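Local coordinates for protein neurotoxin (Clostridium botulinum, PDB 2QN0) that probably cleaves neuronal SNARE proteins as the zinc-dependent light-chain protease of botulinum neurotoxin type C1, which has dual substrate specificity, at residues 118-123 with 182-187; 125-130 with 302-307; 130-135 with 173-178. All coordinates share one frame; numbering follows the deposited sequence.

Interaction 1. Residues 118-123 with 182-187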
ATOM      1  N   GLY A 118       9.580  11.920  13.643  1.00 18.99           N
ATOM      2  CA  GLY A 118       9.042  13.203  14.046  1.00 19.98           C
ATOM      3  C   GLY A 118       8.002  13.746  13.089  1.00 20.85           C
ATOM      4  O   GLY A 118       7.694  13.132  12.065  1.00 18.86           O
ATOM      5  N   ASN A 119       7.434  14.894  13.444  1.00 19.66           N
ATOM      6  CA  ASN A 119       6.451  15.556  12.599  1.00 21.02           C
ATOM      7  C   ASN A 119       6.652  17.064  12.708  1.00 22.42           C
ATOM      8  O   ASN A 119       7.639  17.520  13.289  1.00 21.97           O
ATOM      9  CB  ASN A 119       5.015  15.171  12.992  1.00 19.53           C
ATOM     10  CG  ASN A 119       4.655  15.580  14.406  1.00 20.76           C
ATOM     11  OD1 ASN A 119       5.275  16.468  14.991  1.00 20.32           O
ATOM     12  ND2 ASN A 119       3.626  14.942  14.957  1.00 21.54           N
ATOM     13  N   ASN A 120       5.723  17.833  12.154  1.00 24.08           N
ATOM     14  CA  ASN A 120       5.832  19.288  12.174  1.00 25.88           C
ATOM     15  C   ASN A 120       6.047  19.883  13.565  1.00 27.09           C
ATOM     16  O   ASN A 120       6.748  20.884  13.710  1.00 27.48           O
ATOM     17  CB  ASN A 120       4.592  19.922  11.523  1.00 27.63           C
ATOM     18  CG  ASN A 120       3.314  19.683  12.317  1.00 33.55           C
ATOM     19  OD1 ASN A 120       2.940  18.541  12.602  1.00 35.26           O
ATOM     20  ND2 ASN A 120       2.629  20.768  12.669  1.00 33.84           N
ATOM     21  N   ASN A 121       5.461  19.265  14.586  1.00 26.41           N
ATOM     22  CA  ASN A 121       5.590  19.775  15.948  1.00 26.55           C
ATOM     23  C   ASN A 121       6.762  19.231  16.767  1.00 26.99           C
ATOM     24  O   ASN A 121       6.913  19.570  17.942  1.00 27.61           O
ATOM     25  CB  ASN A 121       4.281  19.557  16.708  1.00 27.82           C
ATOM     26  CG  ASN A 121       3.188  20.503  16.255  1.00 30.24           C
ATOM     27  OD1 ASN A 121       3.399  21.711  16.176  1.00 32.54           O
ATOM     28  ND2 ASN A 121       2.013  19.961  15.961  1.00 31.41           N
ATOM     29  N   THR A 122       7.589  18.388  16.160  1.00 25.68           N
ATOM     30  CA  THR A 122       8.747  17.840  16.858  1.00 24.26           C
ATOM     31  C   THR A 122       9.856  18.892  16.878  1.00 25.36           C
ATOM     32  O   THR A 122      10.135  19.522  15.859  1.00 24.35           O
ATOM     33  CB  THR A 122       9.291  16.587  16.143  1.00 24.33           C
ATOM     34  OG1 THR A 122       8.271  15.585  16.093  1.00 22.20           O
ATOM     35  CG2 THR A 122      10.507  16.039  16.878  1.00 24.41           C
ATOM     36  N   PRO A 123      10.490  19.112  18.042  1.00 25.83           N
ATOM     37  CA  PRO A 123      11.563  20.108  18.102  1.00 25.91           C
ATOM     38  C   PRO A 123      12.648  19.765  17.088  1.00 26.55           C
ATOM     39  O   PRO A 123      12.944  18.590  16.859  1.00 25.58           O
ATOM     40  CB  PRO A 123      12.056  19.994  19.542  1.00 26.04           C
ATOM     41  CG  PRO A 123      10.804  19.649  20.285  1.00 27.07           C
ATOM     42  CD  PRO A 123      10.168  18.604  19.387  1.00 25.18           C
ATOM     43  N   ALA A 182       3.247  12.575   6.336  1.00 15.44           N
ATOM     44  CA  ALA A 182       3.451  11.897   5.054  1.00 15.42           C
ATOM     45  C   ALA A 182       3.479  12.873   3.881  1.00 15.78           C
ATOM     46  O   ALA A 182       3.946  12.535   2.794  1.00 16.54           O
ATOM     47  CB  ALA A 182       2.348  10.865   4.827  1.00 14.80           C
ATOM     48  N   GLN A 183       2.970  14.080   4.106  1.00 16.03           N
ATOM     49  CA  GLN A 183       2.921  15.106   3.064  1.00 15.84           C
ATOM     50  C   GLN A 183       3.987  16.172   3.301  1.00 17.69           C
ATOM     51  O   GLN A 183       4.059  17.158   2.562  1.00 18.00           O
ATOM     52  CB  GLN A 183       1.547  15.790   3.070  1.00 18.95           C
ATOM     53  CG  GLN A 183       0.365  14.836   2.995  1.00 18.92           C
ATOM     54  CD  GLN A 183      -0.970  15.516   3.257  1.00 21.07           C
ATOM     55  OE1 GLN A 183      -1.027  16.665   3.705  1.00 23.27           O
ATOM     56  NE2 GLN A 183      -2.053  14.801   2.992  1.00 19.83           N
ATOM     57  N   GLU A 184       4.828  15.961   4.311  1.00 16.04           N
ATOM     58  CA  GLU A 184       5.832  16.958   4.671  1.00 17.53           C
ATOM     59  C   GLU A 184       7.278  16.480   4.799  1.00 16.90           C
ATOM     60  O   GLU A 184       8.006  16.935   5.683  1.00 18.35           O
ATOM     61  CB  GLU A 184       5.395  17.629   5.976  1.00 19.90           C
ATOM     62  CG  GLU A 184       4.070  18.376   5.868  1.00 24.26           C
ATOM     63  CD  GLU A 184       3.469  18.712   7.223  1.00 29.14           C
ATOM     64  OE1 GLU A 184       4.233  18.848   8.201  1.00 30.58           O
ATOM     65  OE2 GLU A 184       2.231  18.853   7.310  1.00 31.69           O
ATOM     66  N   GLY A 185       7.691  15.574   3.918  1.00 15.71           N
ATOM     67  CA  GLY A 185       9.055  15.071   3.945  1.00 15.04           C
ATOM     68  C   GLY A 185       9.386  14.013   4.987  1.00 15.41           C
ATOM     69  O   GLY A 185      10.176  13.107   4.720  1.00 17.01           O
ATOM     70  N   PHE A 186       8.795  14.119   6.171  1.00 14.92           N
ATOM     71  CA  PHE A 186       9.069  13.152   7.239  1.00 16.59           C
ATOM     72  C   PHE A 186       8.668  11.738   6.840  1.00 16.08           C
ATOM     73  O   PHE A 186       9.445  10.788   6.966  1.00 15.86           O
ATOM     74  CB  PHE A 186       8.275  13.490   8.500  1.00 17.46           C
ATOM     75  CG  PHE A 186       8.509  14.875   9.025  1.00 19.76           C
ATOM     76  CD1 PHE A 186       9.694  15.197   9.674  1.00 21.68           C
ATOM     77  CD2 PHE A 186       7.531  15.854   8.881  1.00 20.01           C
ATOM     78  CE1 PHE A 186       9.903  16.482  10.177  1.00 22.03           C
ATOM     79  CE2 PHE A 186       7.731  17.139   9.379  1.00 21.14           C
ATOM     80  CZ  PHE A 186       8.920  17.451  10.028  1.00 20.96           C
ATOM     81  N   GLY A 187       7.436  11.615   6.368  1.00 16.23           N
ATOM     82  CA  GLY A 187       6.909  10.312   6.027  1.00 13.99           C
ATOM     83  C   GLY A 187       6.253   9.824   7.305  1.00 15.51           C
ATOM     84  O   GLY A 187       6.399  10.460   8.353  1.00 15.96           O
TER
HETATM   85  O   HOH W   1       6.256  10.721  11.119  1.00 15.25           O
HETATM   86  O   HOH W   2       3.826  16.863  10.324  1.00 26.59           O
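Gly118 and Phe186 meet first, the carbonyl oxygen of Gly118 lying 3.6 Å from CG of the phenylalanine, with Gly118 C above one face of the ring, displaced toward its rim. That oxygen also accepts from a water (3.0 Å from Gly118 O) that donates in turn to Gly187 O, so one solvent molecule ties the two backbones beside the ring. At Asn119 the chain passes squarely over the aromatic face. Its CA stands 3.9 Å from the centroid of the Phe186 ring, only 13° off the ring normal, which makes a CH-pi contact, while the Asn119 CB turns away from segment 182-187, and ND2 donates to Asp132 OD2. With CG of Phe186 beside its own backbone N (chi1 -56°), the ring is projected beneath this stretch of main chain, and Ile300 and Arg303 of helix 283-304 also pack against it. Asn119 to Thr122 form a type I beta turn within the loop between helix 101-112 and strand 126-128, which here rests on the loop leading into strand 190-193. Asn120 CB packs against Glu184 OE1 at 3.5 Å, and a polar link runs alongside: a second water accepts from Asn120 N at 2.8 Å and can donate to Glu184 OE1. The extended Glu184 chain carries its other carboxylate oxygen to Thr179. Thr122 closes the turn twice, its N donating to Asn119 O at 3.0 Å and its OG1 accepting from Asn119 N at 2.9 Å.

Interaction 2. Residues 125-130 with 302-307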
ATOM      1  N   ASN A 125      15.767  19.767  17.245  1.00 24.82           N
ATOM      2  CA  ASN A 125      16.904  18.999  17.758  1.00 25.67           C
ATOM      3  C   ASN A 125      16.520  17.614  18.273  1.00 25.45           C
ATOM      4  O   ASN A 125      17.337  16.934  18.893  1.00 25.23           O
ATOM      5  CB  ASN A 125      17.591  19.769  18.894  1.00 27.15           C
ATOM      6  CG  ASN A 125      16.745  19.833  20.156  1.00 30.18           C
ATOM      7  OD1 ASN A 125      15.608  19.358  20.188  1.00 31.00           O
ATOM      8  ND2 ASN A 125      17.301  20.427  21.207  1.00 32.65           N
ATOM      9  N   THR A 126      15.296  17.185  17.986  1.00 24.63           N
ATOM     10  CA  THR A 126      14.808  15.909  18.495  1.00 23.02           C
ATOM     11  C   THR A 126      14.396  14.829  17.497  1.00 23.70           C
ATOM     12  O   THR A 126      13.860  15.121  16.427  1.00 20.95           O
ATOM     13  CB  THR A 126      13.599  16.158  19.421  1.00 23.72           C
ATOM     14  OG1 THR A 126      13.997  17.009  20.502  1.00 25.72           O
ATOM     15  CG2 THR A 126      13.050  14.846  19.977  1.00 24.68           C
ATOM     16  N   PHE A 127      14.665  13.579  17.875  1.00 21.84           N
ATOM     17  CA  PHE A 127      14.268  12.394  17.111  1.00 21.23           C
ATOM     18  C   PHE A 127      13.177  11.800  18.005  1.00 22.77           C
ATOM     19  O   PHE A 127      13.456  11.444  19.147  1.00 23.51           O
ATOM     20  CB  PHE A 127      15.398  11.355  17.013  1.00 21.45           C
ATOM     21  CG  PHE A 127      16.272  11.480  15.787  1.00 19.88           C
ATOM     22  CD1 PHE A 127      15.901  12.267  14.703  1.00 19.31           C
ATOM     23  CD2 PHE A 127      17.468  10.765  15.711  1.00 20.79           C
ATOM     24  CE1 PHE A 127      16.708  12.339  13.561  1.00 17.81           C
ATOM     25  CE2 PHE A 127      18.279  10.830  14.576  1.00 21.35           C
ATOM     26  CZ  PHE A 127      17.899  11.618  13.498  1.00 18.97           C
ATOM     27  N   ASP A 128      11.944  11.707  17.513  1.00 21.11           N
ATOM     28  CA  ASP A 128      10.857  11.141  18.311  1.00 21.73           C
ATOM     29  C   ASP A 128      10.350   9.866  17.653  1.00 22.48           C
ATOM     30  O   ASP A 128       9.598   9.910  16.679  1.00 21.02           O
ATOM     31  CB  ASP A 128       9.715  12.150  18.454  1.00 22.45           C
ATOM     32  CG  ASP A 128       8.583  11.636  19.326  1.00 25.79           C
ATOM     33  OD1 ASP A 128       8.711  10.535  19.905  1.00 25.20           O
ATOM     34  OD2 ASP A 128       7.559  12.342  19.436  1.00 26.36           O
ATOM     35  N   PHE A 129      10.763   8.727  18.197  1.00 21.44           N
ATOM     36  CA  PHE A 129      10.372   7.437  17.649  1.00 20.66           C
ATOM     37  C   PHE A 129       8.956   6.992  18.013  1.00 20.83           C
ATOM     38  O   PHE A 129       8.511   5.926  17.584  1.00 19.96           O
ATOM     39  CB  PHE A 129      11.410   6.387  18.060  1.00 19.32           C
ATOM     40  CG  PHE A 129      12.755   6.592  17.409  1.00 19.75           C
ATOM     41  CD1 PHE A 129      13.030   6.042  16.160  1.00 20.57           C
ATOM     42  CD2 PHE A 129      13.729   7.378  18.021  1.00 18.99           C
ATOM     43  CE1 PHE A 129      14.249   6.269  15.528  1.00 19.74           C
ATOM     44  CE2 PHE A 129      14.954   7.614  17.398  1.00 17.91           C
ATOM     45  CZ  PHE A 129      15.216   7.058  16.147  1.00 18.97           C
ATOM     46  N   ASP A 130       8.245   7.807  18.792  1.00 19.63           N
ATOM     47  CA  ASP A 130       6.866   7.488  19.179  1.00 21.10           C
ATOM     48  C   ASP A 130       5.870   8.499  18.612  1.00 19.65           C
ATOM     49  O   ASP A 130       4.695   8.486  18.984  1.00 21.24           O
ATOM     50  CB  ASP A 130       6.695   7.480  20.706  1.00 21.46           C
ATOM     51  CG  ASP A 130       7.386   6.308  21.376  1.00 23.38           C
ATOM     52  OD1 ASP A 130       7.308   5.177  20.849  1.00 24.16           O
ATOM     53  OD2 ASP A 130       7.993   6.520  22.447  1.00 25.62           O
ATOM     54  N   LYS A 302      18.218  20.142   7.670  1.00 25.65           N
ATOM     55  CA  LYS A 302      18.531  21.072   8.749  1.00 27.69           C
ATOM     56  C   LYS A 302      18.376  20.364  10.093  1.00 27.57           C
ATOM     57  O   LYS A 302      19.209  20.519  10.987  1.00 26.53           O
ATOM     58  CB  LYS A 302      17.597  22.284   8.693  1.00 31.71           C
ATOM     59  CG  LYS A 302      17.748  23.236   9.865  1.00 39.30           C
ATOM     60  CD  LYS A 302      16.760  24.389   9.773  1.00 45.06           C
ATOM     61  CE  LYS A 302      16.899  25.324  10.962  1.00 48.38           C
ATOM     62  NZ  LYS A 302      18.274  25.893  11.056  1.00 51.21           N
ATOM     63  N   ARG A 303      17.306  19.587  10.234  1.00 23.55           N
ATOM     64  CA  ARG A 303      17.073  18.854  11.472  1.00 22.59           C
ATOM     65  C   ARG A 303      18.227  17.890  11.720  1.00 22.33           C
ATOM     66  O   ARG A 303      18.735  17.800  12.836  1.00 23.52           O
ATOM     67  CB  ARG A 303      15.753  18.073  11.401  1.00 21.09           C
ATOM     68  CG  ARG A 303      14.497  18.914  11.617  1.00 21.61           C
ATOM     69  CD  ARG A 303      13.238  18.079  11.389  1.00 20.84           C
ATOM     70  NE  ARG A 303      12.003  18.828  11.612  1.00 21.02           N
ATOM     71  CZ  ARG A 303      11.381  18.932  12.784  1.00 20.90           C
ATOM     72  NH1 ARG A 303      11.873  18.335  13.862  1.00 21.39           N
ATOM     73  NH2 ARG A 303      10.254  19.625  12.875  1.00 21.90           N
ATOM     74  N   LEU A 304      18.648  17.179  10.676  1.00 21.25           N
ATOM     75  CA  LEU A 304      19.734  16.216  10.812  1.00 23.03           C
ATOM     76  C   LEU A 304      21.040  16.855  11.276  1.00 24.94           C
ATOM     77  O   LEU A 304      21.918  16.171  11.806  1.00 24.53           O
ATOM     78  CB  LEU A 304      19.952  15.467   9.495  1.00 21.52           C
ATOM     79  CG  LEU A 304      18.813  14.517   9.095  1.00 21.06           C
ATOM     80  CD1 LEU A 304      19.115  13.890   7.745  1.00 20.36           C
ATOM     81  CD2 LEU A 304      18.639  13.434  10.170  1.00 19.98           C
ATOM     82  N   ASN A 305      21.172  18.162  11.081  1.00 25.20           N
ATOM     83  CA  ASN A 305      22.375  18.865  11.515  1.00 25.87           C
ATOM     84  C   ASN A 305      22.180  19.421  12.921  1.00 26.81           C
ATOM     85  O   ASN A 305      23.086  20.042  13.476  1.00 28.24           O
ATOM     86  CB  ASN A 305      22.699  20.039  10.581  1.00 25.50           C
ATOM     87  CG  ASN A 305      23.135  19.597   9.204  1.00 24.41           C
ATOM     88  OD1 ASN A 305      23.948  18.685   9.056  1.00 27.33           O
ATOM     89  ND2 ASN A 305      22.609  20.261   8.181  1.00 25.67           N
ATOM     90  N   SER A 306      21.003  19.190  13.500  1.00 25.98           N
ATOM     91  CA  SER A 306      20.693  19.725  14.824  1.00 25.71           C
ATOM     92  C   SER A 306      20.292  18.723  15.904  1.00 25.13           C
ATOM     93  O   SER A 306      20.012  19.123  17.034  1.00 24.73           O
ATOM     94  CB  SER A 306      19.565  20.753  14.697  1.00 26.11           C
ATOM     95  OG  SER A 306      19.789  21.624  13.601  1.00 28.49           O
ATOM     96  N   ILE A 307      20.259  17.435  15.579  1.00 23.92           N
ATOM     97  CA  ILE A 307      19.838  16.444  16.567  1.00 23.57           C
ATOM     98  C   ILE A 307      20.757  16.316  17.777  1.00 23.83           C
ATOM     99  O   ILE A 307      21.945  16.024  17.641  1.00 24.28           O
ATOM    100  CB  ILE A 307      19.683  15.042  15.940  1.00 22.11           C
ATOM    101  CG1 ILE A 307      18.832  15.122  14.667  1.00 20.22           C
ATOM    102  CG2 ILE A 307      19.016  14.113  16.941  1.00 21.26           C
ATOM    103  CD1 ILE A 307      17.427  15.661  14.892  1.00 20.38           C
TER
HETATM  104  O   HOH W   3      14.335  16.916  14.324  1.00 19.89           O
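Phe127 has a chi1 of -93°, well off a staggered value, and this rotation carries its ring to Ile307, whose own chi1 of -50° sets CG1 opposite the carbonyl carbon and leaves CG2 poised over the aromatic face. The methyl CG2 of Ile307 lies 4.0 Å from the centroid of the Phe127 ring, 13° off the normal, a CH-pi contact, and Ile307 CD1 reaches 3.7 Å from Phe127 CE1. Leu304 comes instead in the plane of the ring, its CD2 at 3.9 Å from Phe127 CZ. Nearer the backbone, CA-H...O contacts run both ways: Asn125 CA sits 3.2 Å from Ser306 O, and Ile307 CA sits 3.5 Å from Asn125 O. A water accepts from Arg303 NH1 and can donate to Thr126 O. Ser306 OG and Asn305 N both donate to Lys302 O, from opposite faces of its plane. Tyr322 and Leu326 of helix 319-330 pack on Phe127 as well. The arrangement is that of a helix running out through a short loop into a strand: 283-304 gives way to 309-311, which pairs with 126-128 as a two-stranded parallel sheet.

Interaction 3. Residues 130-135 with 173-178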
ATOM      1  N   ASP A 130       8.245   7.807  18.792  1.00 19.63           N
ATOM      2  CA  ASP A 130       6.866   7.488  19.179  1.00 21.10           C
ATOM      3  C   ASP A 130       5.870   8.499  18.612  1.00 19.65           C
ATOM      4  O   ASP A 130       4.695   8.486  18.984  1.00 21.24           O
ATOM      5  CB  ASP A 130       6.695   7.480  20.706  1.00 21.46           C
ATOM      6  CG  ASP A 130       7.386   6.308  21.376  1.00 23.38           C
ATOM      7  OD1 ASP A 130       7.308   5.177  20.849  1.00 24.16           O
ATOM      8  OD2 ASP A 130       7.993   6.520  22.447  1.00 25.62           O
ATOM      9  N   VAL A 131       6.324   9.365  17.712  1.00 19.88           N
ATOM     10  CA  VAL A 131       5.435  10.390  17.165  1.00 20.70           C
ATOM     11  C   VAL A 131       4.189   9.839  16.481  1.00 19.05           C
ATOM     12  O   VAL A 131       4.247   8.835  15.766  1.00 19.18           O
ATOM     13  CB  VAL A 131       6.175  11.322  16.173  1.00 20.15           C
ATOM     14  CG1 VAL A 131       6.461  10.591  14.871  1.00 20.91           C
ATOM     15  CG2 VAL A 131       5.344  12.568  15.925  1.00 22.55           C
ATOM     16  N   ASP A 132       3.065  10.513  16.713  1.00 19.44           N
ATOM     17  CA  ASP A 132       1.779  10.129  16.142  1.00 19.04           C
ATOM     18  C   ASP A 132       1.479   8.647  16.308  1.00 19.88           C
ATOM     19  O   ASP A 132       1.268   8.180  17.428  1.00 21.27           O
ATOM     20  CB  ASP A 132       1.723  10.527  14.664  1.00 19.84           C
ATOM     21  CG  ASP A 132       1.651  12.031  14.476  1.00 20.87           C
ATOM     22  OD1 ASP A 132       0.777  12.660  15.105  1.00 22.21           O
ATOM     23  OD2 ASP A 132       2.463  12.582  13.703  1.00 19.80           O
ATOM     24  N   PHE A 133       1.455   7.906  15.201  1.00 17.55           N
ATOM     25  CA  PHE A 133       1.177   6.473  15.247  1.00 18.31           C
ATOM     26  C   PHE A 133       2.297   5.636  14.630  1.00 18.27           C
ATOM     27  O   PHE A 133       2.055   4.535  14.129  1.00 20.22           O
ATOM     28  CB  PHE A 133      -0.144   6.184  14.529  1.00 18.25           C
ATOM     29  CG  PHE A 133      -1.347   6.705  15.260  1.00 19.68           C
ATOM     30  CD1 PHE A 133      -1.933   5.964  16.278  1.00 20.90           C
ATOM     31  CD2 PHE A 133      -1.861   7.963  14.968  1.00 21.19           C
ATOM     32  CE1 PHE A 133      -3.014   6.469  16.997  1.00 23.03           C
ATOM     33  CE2 PHE A 133      -2.940   8.476  15.681  1.00 23.13           C
ATOM     34  CZ  PHE A 133      -3.517   7.727  16.699  1.00 25.01           C
ATOM     35  N   ASN A 134       3.523   6.148  14.681  1.00 16.15           N
ATOM     36  CA  ASN A 134       4.663   5.435  14.107  1.00 16.66           C
ATOM     37  C   ASN A 134       5.100   4.216  14.915  1.00 17.38           C
ATOM     38  O   ASN A 134       5.750   3.315  14.379  1.00 16.45           O
ATOM     39  CB  ASN A 134       5.851   6.382  13.928  1.00 17.50           C
ATOM     40  CG  ASN A 134       5.695   7.300  12.727  1.00 17.96           C
ATOM     41  OD1 ASN A 134       4.728   7.196  11.968  1.00 16.81           O
ATOM     42  ND2 ASN A 134       6.655   8.200  12.544  1.00 17.12           N
ATOM     43  N   SER A 135       4.768   4.189  16.202  1.00 18.19           N
ATOM     44  CA  SER A 135       5.134   3.041  17.027  1.00 18.37           C
ATOM     45  C   SER A 135       3.861   2.335  17.479  1.00 21.26           C
ATOM     46  O   SER A 135       2.853   2.980  17.757  1.00 21.58           O
ATOM     47  CB  SER A 135       5.967   3.486  18.240  1.00 19.83           C
ATOM     48  OG  SER A 135       5.222   4.290  19.135  1.00 20.03           O
ATOM     49  N   PHE A 173      -1.835   8.217   9.748  1.00 16.69           N
ATOM     50  CA  PHE A 173      -2.653   8.777  10.815  1.00 18.45           C
ATOM     51  C   PHE A 173      -1.887   9.791  11.641  1.00 19.33           C
ATOM     52  O   PHE A 173      -0.665   9.736  11.722  1.00 19.49           O
ATOM     53  CB  PHE A 173      -3.140   7.627  11.694  1.00 18.36           C
ATOM     54  CG  PHE A 173      -3.747   6.499  10.909  1.00 20.23           C
ATOM     55  CD1 PHE A 173      -5.108   6.475  10.637  1.00 21.21           C
ATOM     56  CD2 PHE A 173      -2.940   5.495  10.379  1.00 21.20           C
ATOM     57  CE1 PHE A 173      -5.661   5.471   9.844  1.00 21.26           C
ATOM     58  CE2 PHE A 173      -3.484   4.490   9.583  1.00 20.80           C
ATOM     59  CZ  PHE A 173      -4.845   4.480   9.316  1.00 20.43           C
ATOM     60  N   LYS A 174      -2.612  10.717  12.261  1.00 19.90           N
ATOM     61  CA  LYS A 174      -1.969  11.747  13.062  1.00 23.19           C
ATOM     62  C   LYS A 174      -2.837  12.154  14.243  1.00 24.92           C
ATOM     63  O   LYS A 174      -4.039  11.879  14.270  1.00 23.61           O
ATOM     64  CB  LYS A 174      -1.712  12.984  12.199  1.00 23.74           C
ATOM     65  CG  LYS A 174      -2.999  13.700  11.795  1.00 26.16           C
ATOM     66  CD  LYS A 174      -2.727  14.970  11.009  1.00 26.96           C
ATOM     67  CE  LYS A 174      -4.018  15.714  10.719  1.00 28.51           C
ATOM     68  NZ  LYS A 174      -4.694  16.160  11.972  1.00 29.91           N
ATOM     69  N   LEU A 175      -2.219  12.810  15.221  1.00 27.81           N
ATOM     70  CA  LEU A 175      -2.953  13.293  16.381  1.00 31.45           C
ATOM     71  C   LEU A 175      -3.703  14.543  15.922  1.00 33.57           C
ATOM     72  O   LEU A 175      -3.293  15.203  14.966  1.00 32.94           O
ATOM     73  CB  LEU A 175      -1.993  13.638  17.523  1.00 32.42           C
ATOM     74  CG  LEU A 175      -1.163  12.478  18.083  1.00 32.67           C
ATOM     75  CD1 LEU A 175      -0.285  12.985  19.219  1.00 35.33           C
ATOM     76  CD2 LEU A 175      -2.083  11.371  18.575  1.00 32.64           C
ATOM     77  N   THR A 176      -4.795  14.863  16.606  1.00 35.94           N
ATOM     78  CA  THR A 176      -5.631  16.010  16.259  1.00 39.04           C
ATOM     79  C   THR A 176      -4.920  17.329  15.946  1.00 40.07           C
ATOM     80  O   THR A 176      -5.181  17.944  14.912  1.00 40.85           O
ATOM     81  CB  THR A 176      -6.669  16.281  17.370  1.00 39.40           C
ATOM     82  OG1 THR A 176      -7.457  15.104  17.584  1.00 41.14           O
ATOM     83  CG2 THR A 176      -7.588  17.426  16.973  1.00 40.76           C
ATOM     84  N   ASN A 177      -4.026  17.764  16.828  1.00 41.50           N
ATOM     85  CA  ASN A 177      -3.331  19.036  16.632  1.00 42.48           C
ATOM     86  C   ASN A 177      -2.126  19.046  15.695  1.00 40.79           C
ATOM     87  O   ASN A 177      -1.412  20.047  15.618  1.00 41.30           O
ATOM     88  CB  ASN A 177      -2.921  19.618  17.987  1.00 46.36           C
ATOM     89  CG  ASN A 177      -4.115  19.908  18.881  1.00 49.19           C
ATOM     90  OD1 ASN A 177      -5.061  20.585  18.474  1.00 51.21           O
ATOM     91  ND2 ASN A 177      -4.074  19.398  20.106  1.00 51.32           N
ATOM     92  N   ASN A 178      -1.891  17.950  14.980  1.00 37.44           N
ATOM     93  CA  ASN A 178      -0.766  17.905  14.053  1.00 34.03           C
ATOM     94  C   ASN A 178      -1.260  17.880  12.609  1.00 31.89           C
ATOM     95  O   ASN A 178      -2.460  17.788  12.351  1.00 30.47           O
ATOM     96  CB  ASN A 178       0.102  16.660  14.294  1.00 33.91           C
ATOM     97  CG  ASN A 178       0.648  16.586  15.707  1.00 34.85           C
ATOM     98  OD1 ASN A 178       1.073  17.591  16.279  1.00 33.50           O
ATOM     99  ND2 ASN A 178       0.659  15.382  16.273  1.00 32.60           N
TER
HETATM  100  O   HOH W   4       2.277   8.202  12.344  1.00 18.33           O
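At the edge of the Phe133 ring, in its plane, lie Phe173 O and Lys174 C, and Lys174 O comes to 3.8 Å from Phe133 CE2. Phe173 CB and Leu175 CD2 come obliquely, the former 3.5 Å from Phe133 CD2, and the two phenylalanine side chains cross at about a right angle. The other flat group is the Asp132 carboxylate, whose plane is turned 74° from the amide of Asn178. Two donors grip its OD1 from opposite faces of that plane: Asn178 ND2 at 3.0 Å from Asp132 OD1, on the syn side, and Leu175 N, also 3.0 Å from Asp132 OD1, from above the plane with a fairly straight N-H...O angle of 161°. With CG beside the backbone N (chi1 -70°), the carboxylate reaches across to the Leu175 amide, and its OD2 is taken by Asn119 ND2. With three N-H donors on it, the carboxylate would probably be favoured in its ionised form. Asn178 OD1 accepts from Asn121 ND2. A water accepts from Phe133 N at 3.0 Å and can donate to Asn134 OD1 and, weakly, to Phe173 O. On the far loop Lys174 NZ donates to Asn178 O at 2.8 Å and makes a cation-pi contact with Phe180. The pattern is two beta turns facing one another near the surface, a type II' turn from Val131 to Asn134 and a type I turn from Leu175 to Asn178, bridged by one aspartate that binds the N-H of Leu175 and the amide of Asn178, the first and last residues of the second turn.

Overall arrangement
Interactions 1, 2 and 3 form a continuous cluster on one side of the chain's centre. Segment 118-123 stands between the other two contacts: the centre of interaction 1 is about 10 Å from those of interactions 2 and 3, which are themselves about 16 Å apart. Arg303 joins interaction 2 to interaction 1 through a probable hydrogen bond from its NH1 to Thr122 O (2.9 Å), and Asn121 ND2 joins interaction 1 to interaction 3 through a probable hydrogen bond to Asn178 OD1 (2.6 Å). Asp130 belongs to both interactions 2 and 3. Along the chain, interaction 3 is nested within the loops closed by the other two. None of the segments contains the zinc ligands His229, His233 and Glu269.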